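Local coordinates for protein MlnE (Bacillus amyloliquefaciens subsp. plantarum, PDB 5D2E) that probably reduces beta-keto groups of growing polyketide chains with NADPH, this piece being the N-terminal B-type ketoreductase of a macrolactin assembly-line synthase, at residues S407-V412 against Q494-S499; L445-P450 against A482-S487; L61-D66 against F101-T106. All coordinates share one frame; numbering follows the deposited sequence.

Interaction 1. Residues S407-V412 against Q494-S499. With NAP (NADP nicotinamide-adenine-dinucleotide phosphate), chain B.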
loop_
_atom_site.group_PDB
_atom_site.type_symbol
_atom_site.label_atom_id
_atom_site.label_comp_id
_atom_site.label_asym_id
_atom_site.label_seq_id
_atom_site.Cartn_x
_atom_site.Cartn_y
_atom_site.Cartn_z
ATOM N N SER A 407 -7.485 1.478 -4.522
ATOM C CA SER A 407 -6.789 0.871 -3.431
ATOM C C SER A 407 -7.840 0.290 -2.461
ATOM O O SER A 407 -9.017 0.152 -2.808
ATOM C CB SER A 407 -5.866 1.928 -2.801
ATOM O OG SER A 407 -5.017 1.330 -1.837
ATOM N N SER A 408 -7.420 -0.072 -1.262
ATOM C CA SER A 408 -8.242 -0.763 -0.338
ATOM C C SER A 408 -7.994 -0.217 1.026
ATOM O O SER A 408 -6.868 0.131 1.403
ATOM C CB SER A 408 -7.909 -2.281 -0.391
ATOM O OG SER A 408 -8.499 -2.961 0.700
ATOM N N LEU A 409 -9.062 -0.143 1.798
ATOM C CA LEU A 409 -9.012 0.133 3.178
ATOM C C LEU A 409 -8.169 -0.866 3.979
ATOM O O LEU A 409 -7.641 -0.489 5.037
ATOM C CB LEU A 409 -10.425 0.248 3.740
ATOM C CG LEU A 409 -10.653 0.854 5.114
ATOM C CD1 LEU A 409 -10.179 2.302 5.156
ATOM C CD2 LEU A 409 -12.143 0.744 5.434
ATOM N N SER A 410 -7.940 -2.065 3.447
ATOM C CA SER A 410 -7.001 -3.009 4.028
ATOM C C SER A 410 -5.553 -2.451 4.161
ATOM O O SER A 410 -4.798 -2.933 4.986
ATOM C CB SER A 410 -6.991 -4.320 3.271
ATOM O OG SER A 410 -6.258 -4.221 2.042
ATOM N N ALA A 411 -5.207 -1.421 3.368
ATOM C CA ALA A 411 -3.861 -0.800 3.481
ATOM C C ALA A 411 -3.706 -0.080 4.811
ATOM O O ALA A 411 -2.587 0.107 5.360
ATOM C CB ALA A 411 -3.612 0.143 2.290
ATOM N N VAL A 412 -4.824 0.305 5.374
ATOM C CA VAL A 412 -4.873 1.090 6.584
ATOM C C VAL A 412 -5.411 0.351 7.792
ATOM O O VAL A 412 -4.924 0.552 8.899
ATOM C CB VAL A 412 -5.688 2.407 6.349
ATOM C CG1 VAL A 412 -5.763 3.150 7.652
ATOM C CG2 VAL A 412 -4.958 3.305 5.340
ATOM N N GLN A 494 -4.602 11.077 -1.555
ATOM C CA GLN A 494 -5.044 9.794 -0.988
ATOM C C GLN A 494 -6.276 10.028 -0.133
ATOM O O GLN A 494 -6.252 10.877 0.804
ATOM C CB GLN A 494 -4.003 9.140 -0.095
ATOM C CG GLN A 494 -4.502 7.764 0.477
ATOM C CD GLN A 494 -3.529 7.104 1.471
ATOM O OE1 GLN A 494 -2.455 7.635 1.743
ATOM N NE2 GLN A 494 -3.917 5.982 2.027
ATOM N N LEU A 495 -7.360 9.304 -0.442
ATOM C CA LEU A 495 -8.583 9.391 0.346
ATOM C C LEU A 495 -9.113 7.988 0.639
ATOM O O LEU A 495 -9.056 7.129 -0.224
ATOM C CB LEU A 495 -9.658 10.210 -0.408
ATOM C CG LEU A 495 -9.384 11.736 -0.489
ATOM C CD1 LEU A 495 -10.325 12.344 -1.497
ATOM C CD2 LEU A 495 -9.570 12.407 0.862
ATOM N N ALA A 496 -9.519 7.773 1.879
ATOM C CA ALA A 496 -10.160 6.545 2.312
ATOM C C ALA A 496 -11.683 6.753 2.419
ATOM O O ALA A 496 -12.153 7.741 2.927
ATOM C CB ALA A 496 -9.658 6.095 3.615
ATOM N N VAL A 497 -12.414 5.745 1.971
ATOM C CA VAL A 497 -13.870 5.754 2.006
ATOM C C VAL A 497 -14.263 4.681 2.993
ATOM O O VAL A 497 -13.841 3.546 2.849
ATOM C CB VAL A 497 -14.500 5.486 0.639
ATOM C CG1 VAL A 497 -16.037 5.475 0.790
ATOM C CG2 VAL A 497 -14.093 6.493 -0.453
ATOM N N ILE A 498 -14.979 5.073 4.045
ATOM C CA ILE A 498 -15.456 4.179 5.072
ATOM C C ILE A 498 -17.008 4.329 5.213
ATOM O O ILE A 498 -17.545 5.434 5.356
ATOM C CB ILE A 498 -14.777 4.417 6.421
ATOM C CG1 ILE A 498 -13.236 4.525 6.238
ATOM C CG2 ILE A 498 -15.089 3.251 7.346
ATOM C CD1 ILE A 498 -12.546 4.772 7.538
ATOM N N SER A 499 -17.678 3.184 5.161
ATOM C CA SER A 499 -19.161 3.089 5.125
ATOM C C SER A 499 -19.665 2.505 6.470
ATOM O O SER A 499 -19.294 1.386 6.858
ATOM C CB SER A 499 -19.570 2.237 3.923
ATOM O OG SER A 499 -20.967 2.018 3.916
HETATM P PA NAP B . -12.624 -8.149 -9.778
HETATM O O1A NAP B . -14.080 -8.217 -10.310
HETATM O O2A NAP B . -11.747 -9.379 -9.621
HETATM O O5B NAP B . -11.896 -7.219 -10.870
HETATM C C5B NAP B . -10.479 -7.111 -10.853
HETATM C C4B NAP B . -10.086 -7.336 -12.292
HETATM O O4B NAP B . -8.647 -7.237 -12.371
HETATM C C3B NAP B . -10.441 -8.739 -12.856
HETATM O O3B NAP B . -11.447 -8.633 -13.869
HETATM C C2B NAP B . -9.131 -9.239 -13.485
HETATM O O2B NAP B . -9.356 -9.812 -14.742
HETATM C C1B NAP B . -8.266 -7.957 -13.523
HETATM N N9A NAP B . -6.833 -8.193 -13.412
HETATM C C8A NAP B . -6.154 -8.877 -12.411
HETATM N N7A NAP B . -4.804 -8.941 -12.683
HETATM C C5A NAP B . -4.609 -8.233 -13.814
HETATM C C6A NAP B . -3.472 -7.905 -14.644
HETATM N N6A NAP B . -2.235 -8.328 -14.224
HETATM N N1A NAP B . -3.698 -7.203 -15.843
HETATM C C2A NAP B . -4.940 -6.815 -16.187
HETATM N N3A NAP B . -6.053 -7.092 -15.452
HETATM C C4A NAP B . -5.953 -7.777 -14.308
HETATM O O3 NAP B . -12.568 -7.329 -8.369
HETATM P PN NAP B . -13.415 -6.000 -7.982
HETATM O O1N NAP B . -14.322 -6.299 -6.802
HETATM O O2N NAP B . -13.825 -5.382 -9.293
HETATM O O5D NAP B . -12.333 -4.958 -7.386
HETATM C C5D NAP B . -11.609 -4.169 -8.374
HETATM C C4D NAP B . -10.497 -3.326 -7.732
HETATM O O4D NAP B . -10.968 -2.567 -6.628
HETATM C C3D NAP B . -9.408 -4.257 -7.183
HETATM O O3D NAP B . -8.140 -3.723 -7.521
HETATM C C2D NAP B . -9.647 -4.300 -5.685
HETATM O O2D NAP B . -8.434 -4.595 -4.937
HETATM C C1D NAP B . -10.301 -2.921 -5.381
HETATM N N1N NAP B . -11.190 -3.031 -4.196
HETATM C C2N NAP B . -12.416 -3.667 -4.275
HETATM C C3N NAP B . -13.297 -3.811 -3.187
HETATM C C7N NAP B . -14.676 -4.517 -3.315
HETATM O O7N NAP B . -15.390 -4.682 -2.322
HETATM N N7N NAP B . -15.168 -4.952 -4.484
HETATM C C4N NAP B . -12.869 -3.304 -1.952
HETATM C C5N NAP B . -11.609 -2.698 -1.862
HETATM C C6N NAP B . -10.790 -2.548 -2.997
HETATM P P2B NAP B . -8.367 -10.923 -15.442
HETATM O O1X NAP B . -8.254 -12.133 -14.525
HETATM O O2X NAP B . -9.026 -11.221 -16.827
HETATM O O3X NAP B . -7.034 -10.240 -15.580
#
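An apolar side-chain contact, L409 against A496 and I498, joins the 3-10 turn after strand 402-408 to strand 494-499 in the Rossmann-type, NADP-binding ketoreductase domain. Strands 402-408 and 494-499 are not direct neighbours but flank strand 443-453, and where the first runs out into the turn, the leucine reaches past the intervening strand to the second. L409 has CG anti to its own backbone N (chi1 -166°), which carries the isobutyl fork across I498 at about a right angle. Both prongs use the same carbon: CD1 of L409 is 3.9 Å from CG1 of I498, and CD2 of L409 is 4.0 Å from that CG1. CD1 of L409 also meets the methyl CB of A496 at 4.1 Å. At the other end V412 lies near the amide of Q494, whose extended side chain donates through NE2 to OD1 of N448. ND2 of N448 bonds in turn to O of S408, so one asparagine of the middle strand ties both segments by polar links. Within the turn, OG of S408 and OG of S410 are hydrogen-bonded at 2.9 Å. The strand end also borders the cofactor: O of S407 lies 3.2 Å from C6N of the NADP nicotinamide ring.

Interaction 2. Residues L445-P450 against A482-S487. With NAP (NADP nicotinamide-adenine-dinucleotide phosphate), chain B.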
loop_
_atom_site.group_PDB
_atom_site.type_symbol
_atom_site.label_atom_id
_atom_site.label_comp_id
_atom_site.label_asym_id
_atom_site.label_seq_id
_atom_site.Cartn_x
_atom_site.Cartn_y
_atom_site.Cartn_z
ATOM N N LEU A 445 -4.720 10.210 -7.751
ATOM C CA LEU A 445 -5.487 9.888 -6.570
ATOM C C LEU A 445 -5.476 8.379 -6.347
ATOM O O LEU A 445 -5.595 7.608 -7.302
ATOM C CB LEU A 445 -6.915 10.327 -6.775
ATOM C CG LEU A 445 -7.920 9.918 -5.723
ATOM C CD1 LEU A 445 -7.645 10.543 -4.376
ATOM C CD2 LEU A 445 -9.335 10.273 -6.138
ATOM N N SER A 446 -5.270 7.983 -5.095
ATOM C CA SER A 446 -5.467 6.639 -4.674
ATOM C C SER A 446 -6.641 6.673 -3.724
ATOM O O SER A 446 -6.619 7.435 -2.764
ATOM C CB SER A 446 -4.235 6.084 -3.908
ATOM O OG SER A 446 -4.400 4.668 -3.598
ATOM N N ILE A 447 -7.644 5.799 -3.978
ATOM C CA ILE A 447 -8.808 5.693 -3.113
ATOM C C ILE A 447 -8.802 4.383 -2.321
ATOM O O ILE A 447 -8.795 3.312 -2.928
ATOM C CB ILE A 447 -10.125 5.747 -3.915
ATOM C CG1 ILE A 447 -10.192 7.013 -4.736
ATOM C CG2 ILE A 447 -11.306 5.610 -2.960
ATOM C CD1 ILE A 447 -11.322 7.058 -5.784
ATOM N N ASN A 448 -8.780 4.466 -0.995
ATOM C CA ASN A 448 -8.820 3.268 -0.190
ATOM C C ASN A 448 -10.335 2.872 -0.003
ATOM O O ASN A 448 -11.032 3.341 0.946
ATOM C CB ASN A 448 -8.231 3.498 1.137
ATOM C CG ASN A 448 -6.751 3.912 1.079
ATOM O OD1 ASN A 448 -6.448 5.074 1.266
ATOM N ND2 ASN A 448 -5.859 2.951 0.904
ATOM N N TRP A 449 -10.792 2.066 -0.932
ATOM C CA TRP A 449 -12.172 1.555 -0.882
ATOM C C TRP A 449 -12.410 0.491 0.205
ATOM O O TRP A 449 -11.577 -0.372 0.417
ATOM C CB TRP A 449 -12.490 0.878 -2.183
ATOM C CG TRP A 449 -12.562 1.730 -3.379
ATOM C CD1 TRP A 449 -11.794 1.589 -4.518
ATOM C CD2 TRP A 449 -13.442 2.826 -3.636
ATOM N NE1 TRP A 449 -12.148 2.511 -5.419
ATOM C CE2 TRP A 449 -13.162 3.285 -4.924
ATOM C CE3 TRP A 449 -14.468 3.452 -2.912
ATOM C CZ2 TRP A 449 -13.889 4.340 -5.540
ATOM C CZ3 TRP A 449 -15.235 4.480 -3.546
ATOM C CH2 TRP A 449 -14.884 4.957 -4.821
ATOM N N PRO A 450 -13.549 0.565 0.895
ATOM C CA PRO A 450 -13.999 -0.519 1.718
ATOM C C PRO A 450 -14.707 -1.573 0.838
ATOM O O PRO A 450 -14.701 -1.469 -0.407
ATOM C CB PRO A 450 -14.962 0.180 2.649
ATOM C CG PRO A 450 -15.672 1.085 1.697
ATOM C CD PRO A 450 -14.642 1.506 0.661
ATOM N N ALA A 482 -20.713 8.070 -5.875
ATOM C CA ALA A 482 -20.718 9.431 -5.426
ATOM C C ALA A 482 -19.443 9.792 -4.588
ATOM O O ALA A 482 -19.039 10.955 -4.550
ATOM C CB ALA A 482 -21.923 9.688 -4.578
ATOM N N ALA A 483 -18.930 8.826 -3.823
ATOM C CA ALA A 483 -17.695 9.051 -3.050
ATOM C C ALA A 483 -16.546 9.330 -4.042
ATOM O O ALA A 483 -15.730 10.210 -3.812
ATOM C CB ALA A 483 -17.409 7.883 -2.142
ATOM N N PHE A 484 -16.530 8.624 -5.153
ATOM C CA PHE A 484 -15.565 8.846 -6.197
ATOM C C PHE A 484 -15.711 10.232 -6.754
ATOM O O PHE A 484 -14.745 10.988 -6.850
ATOM C CB PHE A 484 -15.779 7.859 -7.297
ATOM C CG PHE A 484 -15.033 8.181 -8.550
ATOM C CD1 PHE A 484 -13.704 7.867 -8.665
ATOM C CD2 PHE A 484 -15.671 8.827 -9.622
ATOM C CE1 PHE A 484 -13.017 8.155 -9.785
ATOM C CE2 PHE A 484 -14.963 9.115 -10.758
ATOM C CZ PHE A 484 -13.622 8.794 -10.826
ATOM N N GLN A 485 -16.947 10.575 -7.105
ATOM C CA GLN A 485 -17.272 11.924 -7.570
ATOM C C GLN A 485 -16.813 12.989 -6.600
ATOM O O GLN A 485 -16.158 13.959 -7.005
ATOM C CB GLN A 485 -18.811 11.993 -7.824
ATOM C CG GLN A 485 -19.303 13.116 -8.673
ATOM C CD GLN A 485 -18.695 13.157 -10.067
ATOM O OE1 GLN A 485 -18.638 12.162 -10.814
ATOM N NE2 GLN A 485 -18.273 14.348 -10.447
ATOM N N ASP A 486 -17.081 12.825 -5.311
ATOM C CA ASP A 486 -16.637 13.801 -4.341
ATOM C C ASP A 486 -15.081 13.853 -4.250
ATOM O O ASP A 486 -14.468 14.914 -4.208
ATOM C CB ASP A 486 -17.119 13.430 -2.959
ATOM C CG ASP A 486 -16.936 14.552 -1.935
ATOM O OD1 ASP A 486 -16.413 15.653 -2.270
ATOM O OD2 ASP A 486 -17.323 14.324 -0.762
ATOM N N SER A 487 -14.492 12.668 -4.185
ATOM C CA SER A 487 -13.028 12.511 -4.049
ATOM C C SER A 487 -12.314 13.241 -5.158
ATOM O O SER A 487 -11.347 13.924 -4.921
ATOM C CB SER A 487 -12.675 11.049 -4.091
ATOM O OG SER A 487 -13.131 10.465 -2.898
HETATM P PA NAP B . -12.624 -8.149 -9.778
HETATM O O1A NAP B . -14.080 -8.217 -10.310
HETATM O O2A NAP B . -11.747 -9.379 -9.621
HETATM O O5B NAP B . -11.896 -7.219 -10.870
HETATM C C5B NAP B . -10.479 -7.111 -10.853
HETATM C C4B NAP B . -10.086 -7.336 -12.292
HETATM O O4B NAP B . -8.647 -7.237 -12.371
HETATM C C3B NAP B . -10.441 -8.739 -12.856
HETATM O O3B NAP B . -11.447 -8.633 -13.869
HETATM C C2B NAP B . -9.131 -9.239 -13.485
HETATM O O2B NAP B . -9.356 -9.812 -14.742
HETATM C C1B NAP B . -8.266 -7.957 -13.523
HETATM N N9A NAP B . -6.833 -8.193 -13.412
HETATM C C8A NAP B . -6.154 -8.877 -12.411
HETATM N N7A NAP B . -4.804 -8.941 -12.683
HETATM C C5A NAP B . -4.609 -8.233 -13.814
HETATM C C6A NAP B . -3.472 -7.905 -14.644
HETATM N N6A NAP B . -2.235 -8.328 -14.224
HETATM N N1A NAP B . -3.698 -7.203 -15.843
HETATM C C2A NAP B . -4.940 -6.815 -16.187
HETATM N N3A NAP B . -6.053 -7.092 -15.452
HETATM C C4A NAP B . -5.953 -7.777 -14.308
HETATM O O3 NAP B . -12.568 -7.329 -8.369
HETATM P PN NAP B . -13.415 -6.000 -7.982
HETATM O O1N NAP B . -14.322 -6.299 -6.802
HETATM O O2N NAP B . -13.825 -5.382 -9.293
HETATM O O5D NAP B . -12.333 -4.958 -7.386
HETATM C C5D NAP B . -11.609 -4.169 -8.374
HETATM C C4D NAP B . -10.497 -3.326 -7.732
HETATM O O4D NAP B . -10.968 -2.567 -6.628
HETATM C C3D NAP B . -9.408 -4.257 -7.183
HETATM O O3D NAP B . -8.140 -3.723 -7.521
HETATM C C2D NAP B . -9.647 -4.300 -5.685
HETATM O O2D NAP B . -8.434 -4.595 -4.937
HETATM C C1D NAP B . -10.301 -2.921 -5.381
HETATM N N1N NAP B . -11.190 -3.031 -4.196
HETATM C C2N NAP B . -12.416 -3.667 -4.275
HETATM C C3N NAP B . -13.297 -3.811 -3.187
HETATM C C7N NAP B . -14.676 -4.517 -3.315
HETATM O O7N NAP B . -15.390 -4.682 -2.322
HETATM N N7N NAP B . -15.168 -4.952 -4.484
HETATM C C4N NAP B . -12.869 -3.304 -1.952
HETATM C C5N NAP B . -11.609 -2.698 -1.862
HETATM C C6N NAP B . -10.790 -2.548 -2.997
HETATM P P2B NAP B . -8.367 -10.923 -15.442
HETATM O O1X NAP B . -8.254 -12.133 -14.525
HETATM O O2X NAP B . -9.026 -11.221 -16.827
HETATM O O3X NAP B . -7.034 -10.240 -15.580
#
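I447 and W449 of strand 445-449 pack against F484 and A483 of helix 482-487, a buried case of a helix laid against a Rossmann-type sheet. The axes run roughly antiparallel, at 148°, and approach to 10.6 Å. I447 shows how a branched side chain can serve two neighbours. With CG1 anti to the carbonyl carbon (chi1 -57°) and the chain then extended, CD1 of I447 arrives at the edge of the F484 ring, 3.8 Å from CD1 of F484. The other branch stays with its own strand: CG2 of I447 sits 3.5 Å above the plane of the W449 indole, over its centre, a CH-pi type of placement. That indole reaches the helix by its rim. CH2 of W449 is 3.9 Å from CB of F484, which lies in the indole plane, while CZ3 meets the methyl of A483. W452 and F406 make edge-to-face pairs with W449, and F289 does so with F484. On the cofactor side, O of P450 lies 3.0 Å from C4N of the nicotinamide. At the other end of the strand, CD2 of L445 touches CB of S487 at 4.0 Å. The S487 hydroxyl is turned back to its own helix, where OG donates to O of A483 at 2.8 Å; the backbone N of S487 reaches that oxygen from the opposite face of its plane. The serine therefore meets the sheet with carbon, its polar end already satisfied, and the two segments are held together by apolar packing.

Interaction 3. Residues L61-D66 against F101-T106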
loop_
_atom_site.group_PDB
_atom_site.type_symbol
_atom_site.label_atom_id
_atom_site.label_comp_id
_atom_site.label_asym_id
_atom_site.label_seq_id
_atom_site.Cartn_x
_atom_site.Cartn_y
_atom_site.Cartn_z
ATOM N N LEU A 61 18.240 -8.879 18.121
ATOM C CA LEU A 61 18.626 -9.460 16.851
ATOM C C LEU A 61 18.510 -8.351 15.809
ATOM O O LEU A 61 17.450 -7.774 15.653
ATOM C CB LEU A 61 17.689 -10.619 16.511
ATOM C CG LEU A 61 17.854 -11.214 15.138
ATOM C CD1 LEU A 61 19.240 -11.802 14.940
ATOM C CD2 LEU A 61 16.803 -12.320 14.971
ATOM N N PHE A 62 19.592 -8.078 15.083
ATOM C CA PHE A 62 19.691 -6.958 14.176
ATOM C C PHE A 62 20.093 -7.467 12.856
ATOM O O PHE A 62 21.162 -8.091 12.740
ATOM C CB PHE A 62 20.816 -6.023 14.742
ATOM C CG PHE A 62 20.811 -4.597 14.216
ATOM C CD1 PHE A 62 21.063 -4.330 12.892
ATOM C CD2 PHE A 62 20.556 -3.538 15.057
ATOM C CE1 PHE A 62 21.068 -3.045 12.383
ATOM C CE2 PHE A 62 20.553 -2.207 14.559
ATOM C CZ PHE A 62 20.804 -1.985 13.214
ATOM N N PHE A 63 19.293 -7.165 11.824
ATOM C CA PHE A 63 19.548 -7.544 10.457
ATOM C C PHE A 63 19.983 -6.278 9.727
ATOM O O PHE A 63 19.277 -5.256 9.790
ATOM C CB PHE A 63 18.266 -8.053 9.784
ATOM C CG PHE A 63 17.722 -9.370 10.314
ATOM C CD1 PHE A 63 18.301 -10.556 9.972
ATOM C CD2 PHE A 63 16.600 -9.400 11.132
ATOM C CE1 PHE A 63 17.808 -11.746 10.422
ATOM C CE2 PHE A 63 16.095 -10.602 11.623
ATOM C CZ PHE A 63 16.703 -11.788 11.230
ATOM N N CYS A 64 21.097 -6.350 8.990
ATOM C CA CYS A 64 21.641 -5.177 8.286
ATOM C C CYS A 64 22.322 -5.709 7.071
ATOM O O CYS A 64 22.817 -6.825 7.070
ATOM C CB CYS A 64 22.634 -4.406 9.199
ATOM S SG CYS A 64 23.078 -2.733 8.560
ATOM N N GLU A 65 22.402 -4.917 6.032
ATOM C CA GLU A 65 22.998 -5.401 4.801
ATOM C C GLU A 65 24.517 -5.616 4.986
ATOM O O GLU A 65 25.084 -6.558 4.437
ATOM C CB GLU A 65 22.665 -4.451 3.628
ATOM C CG GLU A 65 22.773 -5.060 2.240
ATOM C CD GLU A 65 21.811 -6.237 1.959
ATOM O OE1 GLU A 65 20.532 -6.159 2.022
ATOM O OE2 GLU A 65 22.382 -7.271 1.599
ATOM N N ASP A 66 25.126 -4.825 5.844
ATOM C CA ASP A 66 26.567 -4.847 5.994
ATOM C C ASP A 66 26.897 -4.485 7.386
ATOM O O ASP A 66 26.000 -4.312 8.268
ATOM C CB ASP A 66 27.216 -3.869 4.961
ATOM C CG ASP A 66 26.788 -2.424 5.155
ATOM O OD1 ASP A 66 26.333 -1.994 6.244
ATOM O OD2 ASP A 66 26.871 -1.696 4.157
ATOM N N PHE A 101 26.474 -13.327 12.392
ATOM C CA PHE A 101 26.107 -14.247 11.347
ATOM C C PHE A 101 26.075 -13.566 9.999
ATOM O O PHE A 101 25.912 -12.342 9.892
ATOM C CB PHE A 101 24.707 -14.808 11.580
ATOM C CG PHE A 101 24.564 -15.649 12.784
ATOM C CD1 PHE A 101 24.357 -15.062 14.020
ATOM C CD2 PHE A 101 24.555 -17.035 12.672
ATOM C CE1 PHE A 101 24.215 -15.803 15.130
ATOM C CE2 PHE A 101 24.425 -17.803 13.816
ATOM C CZ PHE A 101 24.274 -17.187 15.053
ATOM N N THR A 102 26.206 -14.364 8.943
ATOM C CA THR A 102 25.881 -13.951 7.576
ATOM C C THR A 102 24.807 -14.869 7.022
ATOM O O THR A 102 24.632 -16.011 7.493
ATOM C CB THR A 102 27.066 -13.984 6.588
ATOM O OG1 THR A 102 27.504 -15.331 6.433
ATOM C CG2 THR A 102 28.225 -13.120 7.080
ATOM N N MET A 103 24.048 -14.361 6.049
ATOM C CA MET A 103 23.002 -15.174 5.419
ATOM C C MET A 103 22.537 -14.493 4.165
ATOM O O MET A 103 22.815 -13.337 3.962
ATOM C CB MET A 103 21.782 -15.368 6.331
ATOM C CG MET A 103 21.034 -14.104 6.706
ATOM S SD MET A 103 19.673 -14.382 7.923
ATOM C CE MET A 103 18.521 -15.235 6.823
ATOM N N ASN A 104 21.790 -15.235 3.384
ATOM C CA ASN A 104 21.095 -14.715 2.183
ATOM C C ASN A 104 19.665 -14.408 2.618
ATOM O O ASN A 104 18.903 -15.314 2.972
ATOM C CB ASN A 104 21.169 -15.759 1.074
ATOM C CG ASN A 104 20.567 -15.277 -0.251
ATOM O OD1 ASN A 104 21.006 -15.689 -1.347
ATOM N ND2 ASN A 104 19.514 -14.484 -0.154
ATOM N N PHE A 105 19.346 -13.108 2.695
ATOM C CA PHE A 105 18.111 -12.625 3.287
ATOM C C PHE A 105 16.824 -12.953 2.515
ATOM O O PHE A 105 15.718 -12.770 3.019
ATOM C CB PHE A 105 18.194 -11.115 3.469
ATOM C CG PHE A 105 19.159 -10.694 4.544
ATOM C CD1 PHE A 105 19.029 -11.158 5.848
ATOM C CD2 PHE A 105 20.171 -9.810 4.269
ATOM C CE1 PHE A 105 19.910 -10.746 6.834
ATOM C CE2 PHE A 105 21.060 -9.396 5.267
ATOM C CZ PHE A 105 20.927 -9.842 6.523
ATOM N N THR A 106 17.025 -13.386 1.308
ATOM C CA THR A 106 15.961 -13.969 0.455
ATOM C C THR A 106 15.718 -15.482 0.619
ATOM O O THR A 106 14.690 -15.984 0.137
ATOM C CB THR A 106 16.253 -13.716 -1.058
ATOM O OG1 THR A 106 17.283 -14.592 -1.503
ATOM C CG2 THR A 106 16.766 -12.302 -1.343
#
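A Met-aromatic contact and a pair of phenylalanine rings bring F63, M103 and F105 together where strand 60-64 faces the end of strand 100-103 and the loop that follows it, in the N-terminal, beta-ketoacyl-synthase-like region. The sulfur SD of M103 lies beside the F63 ring rather than over it, 5.4 Å from the ring centroid and 79° off the ring normal. M103 gets there with CG between its backbone N and carbonyl carbon (chi1 63°) and SD then extended from CB; the bend at chi3 turns only the CE methyl. F63 and F105 meet rim to rim, their planes nearly perpendicular at 82° and their centroids 6.0 Å apart; CD1 of F63 approaches CE1 of F105 to 3.5 Å. This region resembles the truncated Rossmann-like structural subdomain of ketoreductases: strands 60-64 and 100-103 lie on either side of strand 84-89, each parallel to it. L114 of helix 108-120 and M158 of helix 141-164 also pack on F63. The edge of the F105 ring is turned to oxygen: O of C64 lies near the ring plane, 3.6 Å from CE2 of F105 and at the same distance from its CZ. Farther round that edge, OE2 of E65 stands 4.3 Å from CD2 of F105.

In the fold
Interactions 1 and 2 form one neighbourhood of the ketoreductase domain, their centres about 8 Å apart and both touching the NADP; strand 443-453 of interaction 2 runs between the two strands of interaction 1. They join through the backbone, where N of N448 is 2.8 Å from O of L495, a probable hydrogen bond. Helix 477-488 leads along the chain into strand 494-499, so the helix of interaction 2 is followed directly by strand 494-499 of interaction 1. Interaction 3 stands apart: its centre is about 34 Å from that of interaction 1 and about 41 Å from that of interaction 2. It takes no part in the cofactor pocket and belongs to the packing of the N-terminal region.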